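Local coordinates for mandelate racemase/muconate lactonizing protein (Alicyclobacillus acidocaldarius LAA1, PDB 3QLD), which is of unknown specific function but belongs to the enolase superfamily, whose members join an N-terminal capping domain to a C-terminal barrel domain, at residues A[226-229]-A[230-233]; A[248-251]-A[252-256]. All coordinates share one frame; numbering follows the deposited sequence.

Contact 1 (A[226-229]-A[230-233])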
loop_
_atom_site.group_PDB
_atom_site.type_symbol
_atom_site.label_atom_id
_atom_site.label_comp_id
_atom_site.label_asym_id
_atom_site.label_seq_id
_atom_site.Cartn_x
_atom_site.Cartn_y
_atom_site.Cartn_z
ATOM N N GLU A 226 -0.891 12.967 4.033
ATOM C CA GLU A 226 -1.837 12.088 3.328
ATOM C C GLU A 226 -3.018 11.745 4.278
ATOM O O GLU A 226 -3.421 10.577 4.374
ATOM C CB GLU A 226 -1.121 10.828 2.745
ATOM C CG GLU A 226 0.072 11.103 1.786
ATOM C CD GLU A 226 1.013 9.867 1.512
ATOM O OE1 GLU A 226 0.599 8.936 0.768
ATOM O OE2 GLU A 226 2.177 9.828 2.021
ATOM N N ASP A 227 -3.589 12.768 4.957
ATOM C CA ASP A 227 -4.670 12.632 6.000
ATOM C C ASP A 227 -6.135 12.753 5.587
ATOM O O ASP A 227 -7.000 12.092 6.201
ATOM C CB ASP A 227 -4.484 13.650 7.149
ATOM C CG ASP A 227 -3.519 13.155 8.225
ATOM O OD1 ASP A 227 -3.198 11.946 8.218
ATOM O OD2 ASP A 227 -3.088 13.987 9.069
ATOM N N ASP A 228 -6.433 13.590 4.588
ATOM C CA ASP A 228 -7.824 13.829 4.220
ATOM C C ASP A 228 -7.964 14.640 2.908
ATOM O O ASP A 228 -7.347 15.692 2.657
ATOM C CB ASP A 228 -8.650 14.174 5.516
ATOM C CG ASP A 228 -9.824 15.143 5.339
ATOM O OD1 ASP A 228 -10.520 15.323 6.381
ATOM O OD2 ASP A 228 -10.094 15.696 4.250
ATOM N N TRP A 229 -8.669 13.973 2.021
ATOM C CA TRP A 229 -8.861 14.394 0.681
ATOM C C TRP A 229 -9.655 15.692 0.636
ATOM O O TRP A 229 -9.418 16.551 -0.225
ATOM C CB TRP A 229 -9.619 13.301 -0.051
ATOM C CG TRP A 229 -8.776 12.167 -0.528
ATOM C CD1 TRP A 229 -8.801 10.865 -0.076
ATOM C CD2 TRP A 229 -7.758 12.222 -1.536
ATOM N NE1 TRP A 229 -7.871 10.105 -0.772
ATOM C CE2 TRP A 229 -7.223 10.911 -1.671
ATOM C CE3 TRP A 229 -7.255 13.256 -2.355
ATOM C CZ2 TRP A 229 -6.205 10.604 -2.589
ATOM C CZ3 TRP A 229 -6.262 12.939 -3.304
ATOM C CH2 TRP A 229 -5.741 11.631 -3.398
ATOM N N PHE A 230 -10.586 15.859 1.584
ATOM C CA PHE A 230 -11.384 17.061 1.565
ATOM C C PHE A 230 -10.654 18.273 2.060
ATOM O O PHE A 230 -10.919 19.353 1.553
ATOM C CB PHE A 230 -12.748 16.871 2.239
ATOM C CG PHE A 230 -13.778 16.470 1.245
ATOM C CD1 PHE A 230 -14.181 15.158 1.139
ATOM C CD2 PHE A 230 -14.227 17.398 0.291
ATOM C CE1 PHE A 230 -15.097 14.786 0.160
ATOM C CE2 PHE A 230 -15.140 17.059 -0.680
ATOM C CZ PHE A 230 -15.584 15.739 -0.752
ATOM N N ASP A 231 -9.707 18.086 2.995
ATOM C CA ASP A 231 -8.822 19.187 3.434
ATOM C C ASP A 231 -8.004 19.652 2.244
ATOM O O ASP A 231 -7.785 20.853 2.062
ATOM C CB ASP A 231 -7.851 18.735 4.580
ATOM C CG ASP A 231 -8.616 18.540 5.980
ATOM O OD1 ASP A 231 -9.782 18.932 6.096
ATOM O OD2 ASP A 231 -8.009 18.059 6.943
ATOM N N LEU A 232 -7.516 18.703 1.462
ATOM C CA LEU A 232 -6.754 19.048 0.269
ATOM C C LEU A 232 -7.602 19.831 -0.791
ATOM O O LEU A 232 -7.161 20.826 -1.417
ATOM C CB LEU A 232 -6.123 17.813 -0.300
ATOM C CG LEU A 232 -5.060 18.163 -1.358
ATOM C CD1 LEU A 232 -3.882 19.006 -0.709
ATOM C CD2 LEU A 232 -4.537 16.878 -1.920
ATOM N N ALA A 233 -8.803 19.325 -1.039
ATOM C CA ALA A 233 -9.715 19.948 -1.984
ATOM C C ALA A 233 -10.006 21.366 -1.572
ATOM O O ALA A 233 -10.010 22.296 -2.422
ATOM C CB ALA A 233 -11.041 19.133 -2.076
#
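D228 and D231 bring their carboxylates together one over the other, the planes only 18° apart although the two side chains cross at about a right angle. OD1 of D228 lies 3.7 Å from OD1 of D231, two like charges close together at the start of a helix. The other oxygen of D228, OD2, accepts from D231 N at 2.7 Å, the donor standing above the carboxylate plane, and more weakly from F230 N at 2.7 Å. D228 is thus the N-cap of helix 229-238, which follows strand 220-221 in the barrel domain, and the two amide donors probably offset part of any repulsion between the acids. The backbone turns start at once, with L232 N on D228 O (3.2 Å) and A233 N on W229 O (3.0 Å). W229 sends its ring away from this first turn, CG anti to its carbonyl carbon (chi1 -81°), and packs on helix 252-261; R253 of the second subunit makes a cation-pi contact with the indole. L232 sets its CB toward the preceding turn, 3.5 Å from W229 O. F230 puts its CB 3.5 Å from D228 OD2 while its ring leads away, and R260 of the second subunit packs on both F230 and D228.

Contact 2 (A[248-251]-A[252-256]). With SO4 (sulfate ion), chain C.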
loop_
_atom_site.group_PDB
_atom_site.type_symbol
_atom_site.label_atom_id
_atom_site.label_comp_id
_atom_site.label_asym_id
_atom_site.label_seq_id
_atom_site.Cartn_x
_atom_site.Cartn_y
_atom_site.Cartn_z
ATOM N N SER A 248 0.968 11.130 -2.830
ATOM C CA SER A 248 -0.490 11.058 -2.664
ATOM C C SER A 248 -1.234 10.485 -3.824
ATOM O O SER A 248 -2.440 10.276 -3.693
ATOM C CB SER A 248 -1.079 12.440 -2.348
ATOM O OG SER A 248 -0.697 12.867 -1.061
ATOM N N VAL A 249 -0.567 10.347 -4.974
ATOM C CA VAL A 249 -1.154 9.752 -6.132
ATOM C C VAL A 249 -0.319 8.519 -6.611
ATOM O O VAL A 249 0.679 8.649 -7.331
ATOM C CB VAL A 249 -1.262 10.748 -7.262
ATOM C CG1 VAL A 249 -1.665 9.987 -8.537
ATOM C CG2 VAL A 249 -2.373 11.880 -6.899
ATOM N N ARG A 250 -0.801 7.342 -6.249
ATOM C CA ARG A 250 -0.093 6.077 -6.512
ATOM C C ARG A 250 -0.702 5.271 -7.643
ATOM O O ARG A 250 -0.184 4.203 -7.952
ATOM C CB ARG A 250 -0.139 5.153 -5.270
ATOM C CG ARG A 250 0.085 5.761 -3.903
ATOM C CD ARG A 250 1.590 5.946 -3.636
ATOM N NE ARG A 250 2.070 6.029 -2.231
ATOM C CZ ARG A 250 1.446 6.500 -1.126
ATOM N NH1 ARG A 250 0.186 6.963 -1.136
ATOM N NH2 ARG A 250 2.123 6.514 0.039
ATOM N N SER A 251 -1.837 5.695 -8.180
ATOM C CA SER A 251 -2.567 4.926 -9.181
ATOM C C SER A 251 -3.354 5.876 -10.033
ATOM O O SER A 251 -3.617 7.008 -9.620
ATOM C CB SER A 251 -3.569 3.971 -8.535
ATOM O OG SER A 251 -4.689 4.670 -7.970
ATOM N N VAL A 252 -3.757 5.400 -11.207
ATOM C CA VAL A 252 -4.666 6.145 -12.100
ATOM C C VAL A 252 -6.032 6.422 -11.450
ATOM O O VAL A 252 -6.586 7.488 -11.638
ATOM C CB VAL A 252 -4.803 5.464 -13.506
ATOM C CG1 VAL A 252 -5.560 6.358 -14.513
ATOM C CG2 VAL A 252 -3.415 5.173 -14.087
ATOM N N ARG A 253 -6.570 5.497 -10.654
ATOM C CA ARG A 253 -7.831 5.776 -9.933
ATOM C C ARG A 253 -7.704 6.908 -8.873
ATOM O O ARG A 253 -8.628 7.697 -8.693
ATOM C CB ARG A 253 -8.373 4.525 -9.255
ATOM C CG ARG A 253 -9.032 3.533 -10.253
ATOM C CD ARG A 253 -9.144 2.110 -9.655
ATOM N NE ARG A 253 -7.806 1.561 -9.454
ATOM C CZ ARG A 253 -7.473 0.592 -8.600
ATOM N NH1 ARG A 253 -8.376 0.008 -7.819
ATOM N NH2 ARG A 253 -6.207 0.216 -8.531
ATOM N N GLU A 254 -6.585 6.960 -8.170
ATOM C CA GLU A 254 -6.357 8.057 -7.213
ATOM C C GLU A 254 -6.252 9.405 -7.944
ATOM O O GLU A 254 -6.646 10.431 -7.443
ATOM C CB GLU A 254 -5.090 7.817 -6.418
ATOM C CG GLU A 254 -5.333 7.238 -4.976
ATOM C CD GLU A 254 -4.038 7.231 -4.136
ATOM O OE1 GLU A 254 -3.026 6.653 -4.605
ATOM O OE2 GLU A 254 -4.034 7.810 -3.011
ATOM N N LEU A 255 -5.661 9.373 -9.117
ATOM C CA LEU A 255 -5.566 10.549 -9.990
ATOM C C LEU A 255 -6.952 10.949 -10.431
ATOM O O LEU A 255 -7.252 12.114 -10.426
ATOM C CB LEU A 255 -4.695 10.279 -11.225
ATOM C CG LEU A 255 -4.491 11.525 -12.153
ATOM C CD1 LEU A 255 -3.757 12.636 -11.431
ATOM C CD2 LEU A 255 -3.682 11.120 -13.378
ATOM N N LYS A 256 -7.802 9.998 -10.824
ATOM C CA LYS A 256 -9.243 10.310 -11.099
ATOM C C LYS A 256 -9.958 11.027 -9.955
ATOM O O LYS A 256 -10.700 12.014 -10.179
ATOM C CB LYS A 256 -10.055 9.067 -11.581
ATOM C CG LYS A 256 -9.724 8.710 -13.009
ATOM C CD LYS A 256 -10.472 7.400 -13.483
ATOM C CE LYS A 256 -10.039 7.083 -14.927
ATOM N NZ LYS A 256 -10.815 5.973 -15.592
HETATM S S SO4 C . -4.861 1.877 -11.935
HETATM O O1 SO4 C . -4.649 0.572 -11.311
HETATM O O2 SO4 C . -3.583 2.564 -12.077
HETATM O O3 SO4 C . -5.384 1.723 -13.291
HETATM O O4 SO4 C . -5.817 2.609 -11.099
#
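E254 and R250 lie side by side and point the same way, the carboxylate and guanidinium planes nearly coplanar at 14°. They flank the N-terminus of helix 252-261, where the loop leaving barrel strand 243-245 ends in S251, the N-cap. The charged ends of the pair do not meet: R250 NH1 forms its salt bridge with E226. From above the carboxylate plane, R250 N gives a hydrogen bond to E254 OE1 at 2.9 Å. R250 CG comes to the same oxygen differently, lying almost in that plane beside OE1, 3.3 Å away. The guanidinium of R253 has sulfate O4 at its edge, in plane, with NE donating almost straight (176°) over 2.8 Å.

In the cap itself, S251 OG sits between the backbone N and the carbonyl carbon (chi1 71°), which points it at E254 N, to accept a bond of 3.0 Å, while S251 O takes L255 N to close the first helical turn. The V252 and R253 amides point out of the helix start and serve the sulfate, an ion probably left from the crystallisation liquor: V252 N reaches O2, and R253 N shares O4 with its own NE. R105 and R282 also donate to it.

V249 crosses L255 at a slant, CG1 of V249 standing 4.1 Å from CB of L255, and both reach L267 of strand 266-269, so loop and helix both pack on the barrel. S248 OG is hydrogen-bonded to Q222, whereas S248 O lies 3.0 Å from E254 OE2, two acceptors side by side.

Contacts 1 and 2 are the same kind of structure in successive beta-alpha units of the barrel: a loop leaving a strand, then the capped first turn of the next helix. Contact 1 lies farther out, about 23 Å from the chain's centre to its own, and is only partly buried; contact 2, at about 15 Å, is buried. An aspartate caps the former, its charge set against another acid, whereas a neutral serine caps the latter and leaves two amides for a sulfate. The salt bridge between E226 OE1 and R250 NH1, 2.8 Å long, joins the two contacts, and W229 CZ2 packs 3.6 Å from E254 OE2. Both also touch the second subunit.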